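Local coordinates for sugar ABC transporter substrate-binding protein, BlMnBP1 (Bifidobacterium animalis subsp. lactis ATCC 27673, PDB 6I5R) that binds mannobiose and related manno-oligosaccharides and probably delivers them to the membrane components of an ABC transporter for uptake, at residues D204-G209 with T279-A284; G147-I152 with E368-F373; T192-V195 with A199-A202; E173-L178 with Y244-D249. One frame throughout, in Å; residues are numbered along the deposited sequence.

Contact 1 of 4, residues D204-G209 with T279-A284; sequences DQYIAG and TMVLGA
Tyr206 and Val281 meet because each first torsion aims a group at the other: chi1 of -58° on Tyr206 sets CG anti to its carbonyl carbon, and chi1 of 176° on Val281 sends CG1 anti to the backbone N. The phenol of Tyr206 then reaches over to the strand, and the CG1 methyl of Val281 comes in obliquely at its hydroxyl end, 3.3 Å from CZ of Tyr206. CE1 of the same ring lies 3.5 Å from that methyl, so this one branch makes the contact while CG2 is turned elsewhere. The hydroxyl also passes close to the backbone, with Tyr206 OH 3.4 Å from Leu282 N, but the angle there is too poor for a hydrogen bond. Its polar partner is instead Gly151 O, on strand 139-155, which ties down the end of a ring that is otherwise held by apolar packing. A water provides a second link beside the ring. It accepts from Gly283 N at 2.8 Å and donates a weak, long bond to Gln205 OE1, which satisfies the amide of this buried glycine. A mannose unit of the bound sugar lies about 7 Å from Gly283, so the contact backs the pocket region without lining it. Segment 204-209 is the connection between helices 197-201 and 209-212, and the contact fastens it to strand 277-283, whose antiparallel neighbour is strand 139-155. Val243 of helix 239-252 and Phe305 also pack on Tyr206, so the ring touches both that helix and, through Ala150, strand 139-155.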
loop_
_atom_site.group_PDB
_atom_site.type_symbol
_atom_site.label_atom_id
_atom_site.label_comp_id
_atom_site.label_asym_id
_atom_site.label_seq_id
_atom_site.Cartn_x
_atom_site.Cartn_y
_atom_site.Cartn_z
ATOM N N ASP A 204 7.083 -3.108 -5.121
ATOM C CA ASP A 204 7.964 -2.087 -4.578
ATOM C C ASP A 204 7.795 -1.928 -3.071
ATOM O O ASP A 204 8.627 -1.288 -2.426
ATOM C CB ASP A 204 7.702 -0.724 -5.230
ATOM C CG ASP A 204 8.147 -0.642 -6.700
ATOM O OD1 ASP A 204 8.832 -1.554 -7.200
ATOM O OD2 ASP A 204 7.816 0.366 -7.356
ATOM N N GLN A 205 6.730 -2.490 -2.504
ATOM C CA GLN A 205 6.459 -2.321 -1.088
ATOM C C GLN A 205 7.350 -3.177 -0.215
ATOM O O GLN A 205 7.320 -3.016 1.008
ATOM C CB GLN A 205 5.001 -2.661 -0.805
ATOM C CG GLN A 205 4.038 -1.705 -1.499
ATOM C CD GLN A 205 2.584 -2.094 -1.348
ATOM O OE1 GLN A 205 2.250 -3.092 -0.712
ATOM N NE2 GLN A 205 1.698 -1.296 -1.953
ATOM N N TYR A 206 8.147 -4.054 -0.810
ATOM C CA TYR A 206 8.953 -5.001 -0.050
ATOM C C TYR A 206 10.433 -4.681 -0.040
ATOM O O TYR A 206 11.191 -5.332 0.697
ATOM C CB TYR A 206 8.771 -6.417 -0.616
ATOM C CG TYR A 206 7.334 -6.821 -0.586
ATOM C CD1 TYR A 206 6.461 -6.384 -1.563
ATOM C CD2 TYR A 206 6.836 -7.587 0.426
ATOM C CE1 TYR A 206 5.135 -6.697 -1.526
ATOM C CE2 TYR A 206 5.506 -7.918 0.465
ATOM C CZ TYR A 206 4.655 -7.483 -0.523
ATOM O OH TYR A 206 3.310 -7.802 -0.464
ATOM N N ILE A 207 10.876 -3.724 -0.846
ATOM C CA ILE A 207 12.291 -3.668 -1.163
ATOM C C ILE A 207 13.121 -2.873 -0.168
ATOM O O ILE A 207 14.352 -2.884 -0.275
ATOM C CB ILE A 207 12.531 -3.055 -2.551
ATOM C CG1 ILE A 207 12.014 -1.616 -2.605
ATOM C CG2 ILE A 207 11.838 -3.884 -3.619
ATOM C CD1 ILE A 207 12.699 -0.747 -3.655
ATOM N N ALA A 208 12.493 -2.175 0.784
ATOM C CA ALA A 208 13.213 -1.321 1.718
ATOM C C ALA A 208 13.233 -1.994 3.059
ATOM O O ALA A 208 14.080 -2.894 3.300
ATOM C CB ALA A 208 12.573 0.081 1.706
ATOM N N GLY A 209 12.385 -1.621 4.010
ATOM C CA GLY A 209 12.461 -2.213 5.329
ATOM C C GLY A 209 12.380 -3.728 5.321
ATOM O O GLY A 209 13.084 -4.392 6.082
ATOM N N THR A 279 -0.425 -18.586 -3.575
ATOM C CA THR A 279 0.079 -17.350 -2.993
ATOM C C THR A 279 -0.177 -16.144 -3.889
ATOM O O THR A 279 -0.242 -16.249 -5.113
ATOM C CB THR A 279 1.581 -17.418 -2.709
ATOM O OG1 THR A 279 2.307 -17.452 -3.939
ATOM C CG2 THR A 279 1.932 -18.656 -1.892
ATOM N N MET A 280 -0.323 -14.997 -3.237
ATOM C CA MET A 280 -0.346 -13.701 -3.901
ATOM C C MET A 280 0.418 -12.713 -3.038
ATOM O O MET A 280 0.222 -12.679 -1.825
ATOM C CB MET A 280 -1.790 -13.218 -4.137
ATOM C CG MET A 280 -2.469 -13.988 -5.251
ATOM S SD MET A 280 -3.995 -13.234 -5.819
ATOM C CE MET A 280 -5.187 -14.004 -4.728
ATOM N N VAL A 281 1.283 -11.916 -3.660
ATOM C CA VAL A 281 2.142 -10.993 -2.934
ATOM C C VAL A 281 1.345 -9.700 -2.811
ATOM O O VAL A 281 1.289 -8.894 -3.733
ATOM C CB VAL A 281 3.480 -10.812 -3.644
ATOM C CG1 VAL A 281 4.349 -9.772 -2.925
ATOM C CG2 VAL A 281 4.194 -12.160 -3.712
ATOM N N LEU A 282 0.674 -9.543 -1.680
ATOM C CA LEU A 282 -0.242 -8.426 -1.467
ATOM C C LEU A 282 -0.131 -7.982 -0.025
ATOM O O LEU A 282 0.281 -8.745 0.837
ATOM C CB LEU A 282 -1.686 -8.805 -1.755
ATOM C CG LEU A 282 -1.987 -9.240 -3.181
ATOM C CD1 LEU A 282 -3.252 -10.085 -3.219
ATOM C CD2 LEU A 282 -2.122 -8.027 -4.052
ATOM N N GLY A 283 -0.530 -6.759 0.234
ATOM C CA GLY A 283 -0.513 -6.284 1.594
ATOM C C GLY A 283 -1.647 -6.880 2.414
ATOM O O GLY A 283 -2.555 -7.521 1.893
ATOM N N ALA A 284 -1.572 -6.625 3.724
ATOM C CA ALA A 284 -2.486 -7.230 4.690
ATOM C C ALA A 284 -3.937 -6.856 4.443
ATOM O O ALA A 284 -4.839 -7.586 4.872
ATOM C CB ALA A 284 -2.067 -6.822 6.109
HETATM O O HOH W 1 -0.408 -4.844 -1.756
#

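Contact 2 of 4, residues G147-I152 with E368-F373; sequences GVTAGI and ETYETF
The ring of Tyr370 presents its edge to Thr149: OG1 of Thr149 lies near the ring plane, and a water sits at the edge in plane. The neighbouring Phe373 ring receives CD1 of Tyr370 on one face, 4.0 Å above the plane and offset toward the rim, so the two aromatic residues of the loop pack on each other. Across the contact, Thr149 OG1 and Tyr370 OH share a short hydrogen bond of 2.5 Å in which either may be the donor. With chi1 of 49°, Thr149 OG1 stands between the backbone N and the carbonyl carbon, while its CG2 methyl lies 3.8 Å from Tyr370 CE1. The water bonds to Tyr370 OH at 2.6 Å and donates to Gly147 O at 2.8 Å, bridging the phenol to the strand two residues before Thr149. Direct bond and bridge together fix where the phenol end can lie. Thr149 OG1 is further bonded to the hydroxyl of Tyr302, which makes a small cluster of three hydroxyls. Tyr370 is itself the centre of an inverse gamma turn, a tight bend in the loop. That loop, between helix 350-353 and strand 377-379, is thereby pinned to strand 139-155. Strand 300-304 contributes Tyr302, whose ring meets Phe373, and strand 314-325 lies alongside, with Ile317 against Thr149 and Ala315 against Phe373.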
loop_
_atom_site.group_PDB
_atom_site.type_symbol
_atom_site.label_atom_id
_atom_site.label_comp_id
_atom_site.label_asym_id
_atom_site.label_seq_id
_atom_site.Cartn_x
_atom_site.Cartn_y
_atom_site.Cartn_z
ATOM N N GLY A 147 -3.140 1.313 8.775
ATOM C CA GLY A 147 -1.771 0.848 8.670
ATOM C C GLY A 147 -1.777 -0.581 8.168
ATOM O O GLY A 147 -2.518 -1.428 8.670
ATOM N N VAL A 148 -0.984 -0.840 7.137
ATOM C CA VAL A 148 -0.927 -2.156 6.535
ATOM C C VAL A 148 0.524 -2.596 6.525
ATOM O O VAL A 148 1.448 -1.785 6.610
ATOM C CB VAL A 148 -1.497 -2.157 5.108
ATOM C CG1 VAL A 148 -3.002 -1.932 5.120
ATOM C CG2 VAL A 148 -0.783 -1.084 4.252
ATOM N N THR A 149 0.722 -3.899 6.446
ATOM C CA THR A 149 2.047 -4.410 6.161
ATOM C C THR A 149 2.023 -5.064 4.790
ATOM O O THR A 149 0.957 -5.286 4.204
ATOM C CB THR A 149 2.487 -5.418 7.206
ATOM O OG1 THR A 149 1.430 -6.362 7.375
ATOM C CG2 THR A 149 2.807 -4.708 8.520
ATOM N N ALA A 150 3.212 -5.312 4.251
ATOM C CA ALA A 150 3.347 -5.985 2.969
ATOM C C ALA A 150 3.862 -7.387 3.285
ATOM O O ALA A 150 4.862 -7.549 3.990
ATOM C CB ALA A 150 4.260 -5.205 2.019
ATOM N N GLY A 151 3.141 -8.377 2.824
ATOM C CA GLY A 151 3.449 -9.763 3.132
ATOM C C GLY A 151 2.971 -10.602 1.999
ATOM O O GLY A 151 2.904 -10.154 0.850
ATOM N N ILE A 152 2.660 -11.858 2.291
ATOM C CA ILE A 152 2.133 -12.743 1.264
ATOM C C ILE A 152 0.858 -13.386 1.778
ATOM O O ILE A 152 0.843 -13.973 2.862
ATOM C CB ILE A 152 3.157 -13.810 0.830
ATOM C CG1 ILE A 152 4.381 -13.098 0.208
ATOM C CG2 ILE A 152 2.504 -14.777 -0.151
ATOM C CD1 ILE A 152 5.417 -14.026 -0.390
ATOM N N GLU A 368 -6.118 -9.463 13.862
ATOM C CA GLU A 368 -5.757 -10.848 14.186
ATOM C C GLU A 368 -4.919 -11.503 13.088
ATOM O O GLU A 368 -4.386 -12.598 13.315
ATOM C CB GLU A 368 -7.013 -11.694 14.487
ATOM C CG GLU A 368 -7.478 -11.745 15.980
ATOM C CD GLU A 368 -6.417 -12.255 16.977
ATOM O OE1 GLU A 368 -5.385 -12.834 16.536
ATOM O OE2 GLU A 368 -6.601 -12.076 18.217
ATOM N N THR A 369 -4.769 -10.839 11.931
ATOM C CA THR A 369 -3.925 -11.300 10.827
ATOM C C THR A 369 -2.467 -11.446 11.222
ATOM O O THR A 369 -1.696 -12.118 10.514
ATOM C CB THR A 369 -3.989 -10.283 9.679
ATOM O OG1 THR A 369 -5.342 -10.114 9.232
ATOM C CG2 THR A 369 -3.092 -10.677 8.516
ATOM N N TYR A 370 -2.067 -10.735 12.267
ATOM C CA TYR A 370 -0.705 -10.736 12.751
ATOM C C TYR A 370 -0.572 -11.807 13.810
ATOM O O TYR A 370 -0.409 -11.494 15.007
ATOM C CB TYR A 370 -0.347 -9.351 13.222
ATOM C CG TYR A 370 -0.405 -8.358 12.112
ATOM C CD1 TYR A 370 0.673 -8.209 11.268
ATOM C CD2 TYR A 370 -1.533 -7.585 11.894
ATOM C CE1 TYR A 370 0.652 -7.314 10.248
ATOM C CE2 TYR A 370 -1.567 -6.652 10.848
ATOM C CZ TYR A 370 -0.460 -6.538 10.027
ATOM O OH TYR A 370 -0.416 -5.658 8.955
ATOM N N GLU A 371 -0.660 -13.088 13.309
ATOM C CA GLU A 371 -0.279 -14.195 14.166
ATOM C C GLU A 371 0.825 -15.085 13.656
ATOM O O GLU A 371 1.484 -15.744 14.525
ATOM C CB GLU A 371 -1.528 -15.009 14.523
ATOM C CG GLU A 371 -2.322 -15.537 13.336
ATOM C CD GLU A 371 -3.431 -16.460 13.723
ATOM O OE1 GLU A 371 -3.401 -16.885 14.887
ATOM O OE2 GLU A 371 -4.339 -16.735 12.883
ATOM N N THR A 372 1.112 -15.056 12.287
ATOM C CA THR A 372 2.396 -15.641 11.872
ATOM C C THR A 372 3.638 -14.650 12.028
ATOM O O THR A 372 4.749 -14.860 11.431
ATOM C CB THR A 372 2.358 -16.130 10.441
ATOM O OG1 THR A 372 1.930 -15.011 9.707
ATOM C CG2 THR A 372 1.319 -17.279 10.269
ATOM N N PHE A 373 3.416 -13.550 12.750
ATOM C CA PHE A 373 4.317 -12.407 12.772
ATOM C C PHE A 373 4.896 -12.186 14.165
ATOM O O PHE A 373 5.452 -11.117 14.446
ATOM C CB PHE A 373 3.555 -11.174 12.289
ATOM C CG PHE A 373 3.496 -11.050 10.807
ATOM C CD1 PHE A 373 2.633 -11.835 10.064
ATOM C CD2 PHE A 373 4.318 -10.169 10.141
ATOM C CE1 PHE A 373 2.595 -11.725 8.698
ATOM C CE2 PHE A 373 4.280 -10.080 8.773
ATOM C CZ PHE A 373 3.415 -10.861 8.065
HETATM O O HOH W 2 -2.607 -4.216 8.758
#

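Contact 3 of 4, residues T192-V195 with A199-A202; sequences TNFV and AMGA
Asn193 and Phe194 run close beside the following helix, their CA atoms 6.1 Å from Ala199 CA and 6.0 Å from Met200 CA respectively. Asn193 has positive phi and psi, a left-handed conformation that turns the chain sharply between strand 188-190 and helix 197-201. Just before it, Thr192 OG1 accepts from Phe194 N at 3.1 Å, forming an ST turn, and the same hydroxyl bonds to Glu257. The segments meet through side chains and backbone carbonyl oxygens. CB of Asn193 rests on the methyl of Ala199 at 3.7 Å, an apolar touch that uses the base of the asparagine, while its amide has a weak bond to Ser268 OG. Met200 is the largest contributor. Its chain is bent at both chi2 (-98°) and chi3 (83°), which folds it back along the loop: CG packs at 3.6 Å from Phe194 O, and the CE methyl reaches Thr192 O, also at 3.6 Å. Midway, SD lies 4.0 Å from Phe194 CD2, approaching the ring obliquely in a Met-aromatic contact. The side chain thus runs along the bend from Phe194 to Thr192. Phe194 O is engaged further by Gln412 NE2. The bend leads into a helix close to the sugar, with a mannose unit about 7 Å from Ala199. Helix 409-420 packs on Met200 and Phe194 as well: Ile411 and Gln412 touch Met200, and Val415 touches both, so loop 192-195, helix 197-201 and helix 409-420 meet around Met200.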
loop_
_atom_site.group_PDB
_atom_site.type_symbol
_atom_site.label_atom_id
_atom_site.label_comp_id
_atom_site.label_asym_id
_atom_site.label_seq_id
_atom_site.Cartn_x
_atom_site.Cartn_y
_atom_site.Cartn_z
ATOM N N THR A 192 0.129 -13.672 -10.423
ATOM C CA THR A 192 0.794 -12.391 -10.489
ATOM C C THR A 192 -0.169 -11.214 -10.498
ATOM O O THR A 192 0.245 -10.128 -10.124
ATOM C CB THR A 192 1.655 -12.245 -11.749
ATOM O OG1 THR A 192 0.802 -12.330 -12.902
ATOM C CG2 THR A 192 2.725 -13.284 -11.816
ATOM N N ASN A 193 -1.422 -11.410 -10.928
ATOM C CA ASN A 193 -2.342 -10.302 -11.209
ATOM C C ASN A 193 -1.652 -9.256 -12.074
ATOM O O ASN A 193 -1.811 -8.051 -11.885
ATOM C CB ASN A 193 -2.892 -9.685 -9.926
ATOM C CG ASN A 193 -4.179 -10.362 -9.473
ATOM O OD1 ASN A 193 -5.129 -10.441 -10.239
ATOM N ND2 ASN A 193 -4.193 -10.884 -8.244
ATOM N N PHE A 194 -0.908 -9.748 -13.059
ATOM C CA PHE A 194 -0.194 -8.904 -14.007
ATOM C C PHE A 194 -1.069 -7.768 -14.529
ATOM O O PHE A 194 -0.596 -6.643 -14.704
ATOM C CB PHE A 194 0.305 -9.803 -15.157
ATOM C CG PHE A 194 0.924 -9.072 -16.301
ATOM C CD1 PHE A 194 0.131 -8.579 -17.343
ATOM C CD2 PHE A 194 2.296 -8.918 -16.380
ATOM C CE1 PHE A 194 0.708 -7.918 -18.409
ATOM C CE2 PHE A 194 2.872 -8.257 -17.449
ATOM C CZ PHE A 194 2.060 -7.756 -18.467
ATOM N N VAL A 195 -2.355 -8.033 -14.765
ATOM C CA VAL A 195 -3.141 -7.050 -15.505
ATOM C C VAL A 195 -3.408 -5.808 -14.657
ATOM O O VAL A 195 -3.604 -4.719 -15.200
ATOM C CB VAL A 195 -4.455 -7.669 -16.029
ATOM C CG1 VAL A 195 -5.521 -6.600 -16.362
ATOM C CG2 VAL A 195 -4.177 -8.516 -17.266
ATOM N N ALA A 199 -1.300 -4.022 -8.643
ATOM C CA ALA A 199 -0.856 -5.281 -8.053
ATOM C C ALA A 199 0.608 -5.567 -8.405
ATOM O O ALA A 199 1.355 -6.154 -7.611
ATOM C CB ALA A 199 -1.745 -6.428 -8.517
ATOM N N MET A 200 1.009 -5.151 -9.623
ATOM C CA MET A 200 2.412 -5.305 -9.982
ATOM C C MET A 200 3.301 -4.286 -9.248
ATOM O O MET A 200 4.398 -4.628 -8.774
ATOM C CB MET A 200 2.592 -5.184 -11.485
ATOM C CG MET A 200 1.951 -6.331 -12.248
ATOM S SD MET A 200 3.172 -7.591 -12.688
ATOM C CE MET A 200 3.272 -8.575 -11.180
ATOM N N GLY A 201 2.789 -3.050 -9.146
ATOM C CA GLY A 201 3.533 -2.024 -8.431
ATOM C C GLY A 201 3.744 -2.349 -6.960
ATOM O O GLY A 201 4.671 -1.821 -6.335
ATOM N N ALA A 202 2.867 -3.174 -6.380
ATOM C CA ALA A 202 2.975 -3.565 -4.976
ATOM C C ALA A 202 4.307 -4.220 -4.652
ATOM O O ALA A 202 4.755 -4.168 -3.499
ATOM C CB ALA A 202 1.816 -4.508 -4.618
#

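Contact 4 of 4, residues E173-L178 with Y244-D249; sequences EFQADL and YKTLYD
Thr246 OG1 has two partners: it receives a bond of 3.0 Å from a water that in turn accepts from Gln175 NE2 at 2.9 Å, and it is bonded to Ala242 O, one turn back in its own helix. The water bridges two helices of the solute-binding protein fold that pack nearly parallel. The segments 173-178 and 244-249 cross at -22° with axes 10.8 Å apart, a spacing bridged by side chains and this water. The same water lies at the edge of the Phe174 ring, in its plane. Phe174 carries the apolar half: the CG2 methyl of Thr246 lies 3.8 Å from its CD2, approaching obliquely, while Leu178 CG covers one face of the ring over its centre. Gln175 is bent at chi2 (-58°), which folds its amide across the gap onto Asp249. There Gln175 NE2 lies 3.6 Å from Asp249 CB, so the glutamine rests against the base of the aspartate. The amide and carboxylate planes stand at 90° to each other. Gln175 OE1 bonds to Asn253, just beyond helix 239-252, and this fixes which way the amide is turned. Asp177, on the same helix as Gln175, coordinates a zinc ion through OD1. Asp249 has its own charge partner within its helix: Lys245, four residues back, closes a salt bridge in which NZ meets the syn lone pair of Asp249 OD2 at 2.7 Å.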
loop_
_atom_site.group_PDB
_atom_site.type_symbol
_atom_site.label_atom_id
_atom_site.label_comp_id
_atom_site.label_asym_id
_atom_site.label_seq_id
_atom_site.Cartn_x
_atom_site.Cartn_y
_atom_site.Cartn_z
ATOM N N GLU A 173 14.065 -20.921 -0.246
ATOM C CA GLU A 173 13.001 -21.711 0.362
ATOM C C GLU A 173 11.662 -21.453 -0.324
ATOM O O GLU A 173 10.900 -22.387 -0.581
ATOM C CB GLU A 173 12.916 -21.407 1.863
ATOM C CG GLU A 173 14.200 -21.744 2.672
ATOM C CD GLU A 173 14.024 -21.631 4.196
ATOM O OE1 GLU A 173 13.019 -21.031 4.660
ATOM O OE2 GLU A 173 14.917 -22.156 4.938
ATOM N N PHE A 174 11.366 -20.188 -0.648
ATOM C CA PHE A 174 10.102 -19.870 -1.321
ATOM C C PHE A 174 9.997 -20.603 -2.656
ATOM O O PHE A 174 8.970 -21.218 -2.954
ATOM C CB PHE A 174 9.980 -18.347 -1.525
ATOM C CG PHE A 174 8.607 -17.874 -1.984
ATOM C CD1 PHE A 174 7.475 -18.143 -1.234
ATOM C CD2 PHE A 174 8.459 -17.147 -3.144
ATOM C CE1 PHE A 174 6.238 -17.683 -1.653
ATOM C CE2 PHE A 174 7.218 -16.704 -3.555
ATOM C CZ PHE A 174 6.123 -16.971 -2.808
ATOM N N GLN A 175 11.026 -20.488 -3.504
ATOM C CA GLN A 175 11.010 -21.170 -4.801
ATOM C C GLN A 175 10.889 -22.689 -4.625
ATOM O O GLN A 175 10.186 -23.364 -5.389
ATOM C CB GLN A 175 12.277 -20.818 -5.600
ATOM C CG GLN A 175 12.425 -19.310 -6.023
ATOM C CD GLN A 175 11.254 -18.822 -6.880
ATOM O OE1 GLN A 175 10.709 -19.583 -7.696
ATOM N NE2 GLN A 175 10.874 -17.539 -6.713
ATOM N N ALA A 176 11.536 -23.238 -3.598
ATOM C CA ALA A 176 11.381 -24.660 -3.302
ATOM C C ALA A 176 9.936 -24.983 -2.961
ATOM O O ALA A 176 9.399 -26.010 -3.398
ATOM C CB ALA A 176 12.308 -25.048 -2.142
ATOM N N ASP A 177 9.273 -24.092 -2.210
ATOM C CA ASP A 177 7.865 -24.305 -1.869
ATOM C C ASP A 177 6.960 -24.148 -3.087
ATOM O O ASP A 177 5.989 -24.899 -3.248
ATOM C CB ASP A 177 7.418 -23.351 -0.763
ATOM C CG ASP A 177 8.093 -23.653 0.577
ATOM O OD1 ASP A 177 8.581 -24.776 0.731
ATOM O OD2 ASP A 177 8.117 -22.791 1.466
ATOM N N LEU A 178 7.225 -23.153 -3.939
ATOM C CA LEU A 178 6.432 -23.018 -5.152
ATOM C C LEU A 178 6.519 -24.280 -6.008
ATOM O O LEU A 178 5.517 -24.740 -6.557
ATOM C CB LEU A 178 6.896 -21.806 -5.961
ATOM C CG LEU A 178 6.708 -20.452 -5.247
ATOM C CD1 LEU A 178 7.198 -19.306 -6.132
ATOM C CD2 LEU A 178 5.257 -20.279 -4.861
ATOM N N TYR A 244 12.822 -8.467 -6.411
ATOM C CA TYR A 244 12.468 -8.530 -7.820
ATOM C C TYR A 244 12.866 -9.852 -8.437
ATOM O O TYR A 244 12.171 -10.330 -9.330
ATOM C CB TYR A 244 13.127 -7.383 -8.578
ATOM C CG TYR A 244 12.671 -6.015 -8.087
ATOM C CD1 TYR A 244 11.333 -5.653 -8.141
ATOM C CD2 TYR A 244 13.564 -5.120 -7.550
ATOM C CE1 TYR A 244 10.917 -4.420 -7.682
ATOM C CE2 TYR A 244 13.153 -3.898 -7.078
ATOM C CZ TYR A 244 11.834 -3.547 -7.169
ATOM O OH TYR A 244 11.450 -2.294 -6.711
ATOM N N LYS A 245 13.974 -10.443 -7.980
ATOM C CA LYS A 245 14.351 -11.768 -8.457
ATOM C C LYS A 245 13.361 -12.829 -7.983
ATOM O O LYS A 245 13.205 -13.860 -8.634
ATOM C CB LYS A 245 15.764 -12.110 -7.986
ATOM C CG LYS A 245 16.254 -13.499 -8.390
ATOM C CD LYS A 245 17.717 -13.643 -7.973
ATOM C CE LYS A 245 18.446 -14.755 -8.772
ATOM N NZ LYS A 245 17.871 -16.092 -8.455
ATOM N N THR A 246 12.717 -12.619 -6.843
ATOM C CA THR A 246 11.659 -13.539 -6.438
ATOM C C THR A 246 10.570 -13.605 -7.496
ATOM O O THR A 246 10.141 -14.691 -7.905
ATOM C CB THR A 246 11.075 -13.106 -5.099
ATOM O OG1 THR A 246 12.065 -13.257 -4.069
ATOM C CG2 THR A 246 9.851 -13.949 -4.768
ATOM N N LEU A 247 10.091 -12.446 -7.941
ATOM C CA LEU A 247 9.070 -12.442 -8.983
ATOM C C LEU A 247 9.625 -13.030 -10.274
ATOM O O LEU A 247 8.985 -13.871 -10.912
ATOM C CB LEU A 247 8.558 -11.028 -9.231
ATOM C CG LEU A 247 7.597 -10.898 -10.399
ATOM C CD1 LEU A 247 6.335 -11.669 -10.192
ATOM C CD2 LEU A 247 7.267 -9.409 -10.580
ATOM N N TYR A 248 10.815 -12.574 -10.677
ATOM C CA TYR A 248 11.435 -13.062 -11.906
ATOM C C TYR A 248 11.527 -14.587 -11.895
ATOM O O TYR A 248 11.117 -15.255 -12.844
ATOM C CB TYR A 248 12.836 -12.453 -12.087
ATOM C CG TYR A 248 13.499 -12.848 -13.389
ATOM C CD1 TYR A 248 14.077 -14.101 -13.545
ATOM C CD2 TYR A 248 13.516 -11.991 -14.478
ATOM C CE1 TYR A 248 14.630 -14.493 -14.730
ATOM C CE2 TYR A 248 14.111 -12.364 -15.677
ATOM C CZ TYR A 248 14.657 -13.634 -15.794
ATOM O OH TYR A 248 15.240 -14.053 -16.967
ATOM N N ASP A 249 12.066 -15.142 -10.816
ATOM C CA ASP A 249 12.300 -16.586 -10.776
ATOM C C ASP A 249 10.996 -17.357 -10.775
ATOM O O ASP A 249 10.897 -18.423 -11.392
ATOM C CB ASP A 249 13.105 -16.958 -9.528
ATOM C CG ASP A 249 14.566 -16.620 -9.656
ATOM O OD1 ASP A 249 15.013 -16.290 -10.779
ATOM O OD2 ASP A 249 15.255 -16.663 -8.616
HETATM O O HOH W 3 11.980 -16.250 -4.393
#

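All four contacts belong to one lobe of the solute-binding fold. Contacts 1 and 2 share the sheet, where strands 277-283 and 139-155 are neighbours; their centres are about 11 Å apart, and Ala284 N probably bonds to Thr149 O. Contact 3 lies about 11 Å from contact 1, which it meets where Met280 SD packs on Asn193. Contact 4 is more peripheral, about 20 Å from contact 2, yet joins contact 1 through a probable bond between Asp204 OD1 and Tyr244 OH. Along the chain, contact 2 encloses the other three, contact 3 is nested within contact 4, and contacts 1 and 4 interleave. The contacts thus join the sheet, the loops near the sugar and the outer helices of this lobe.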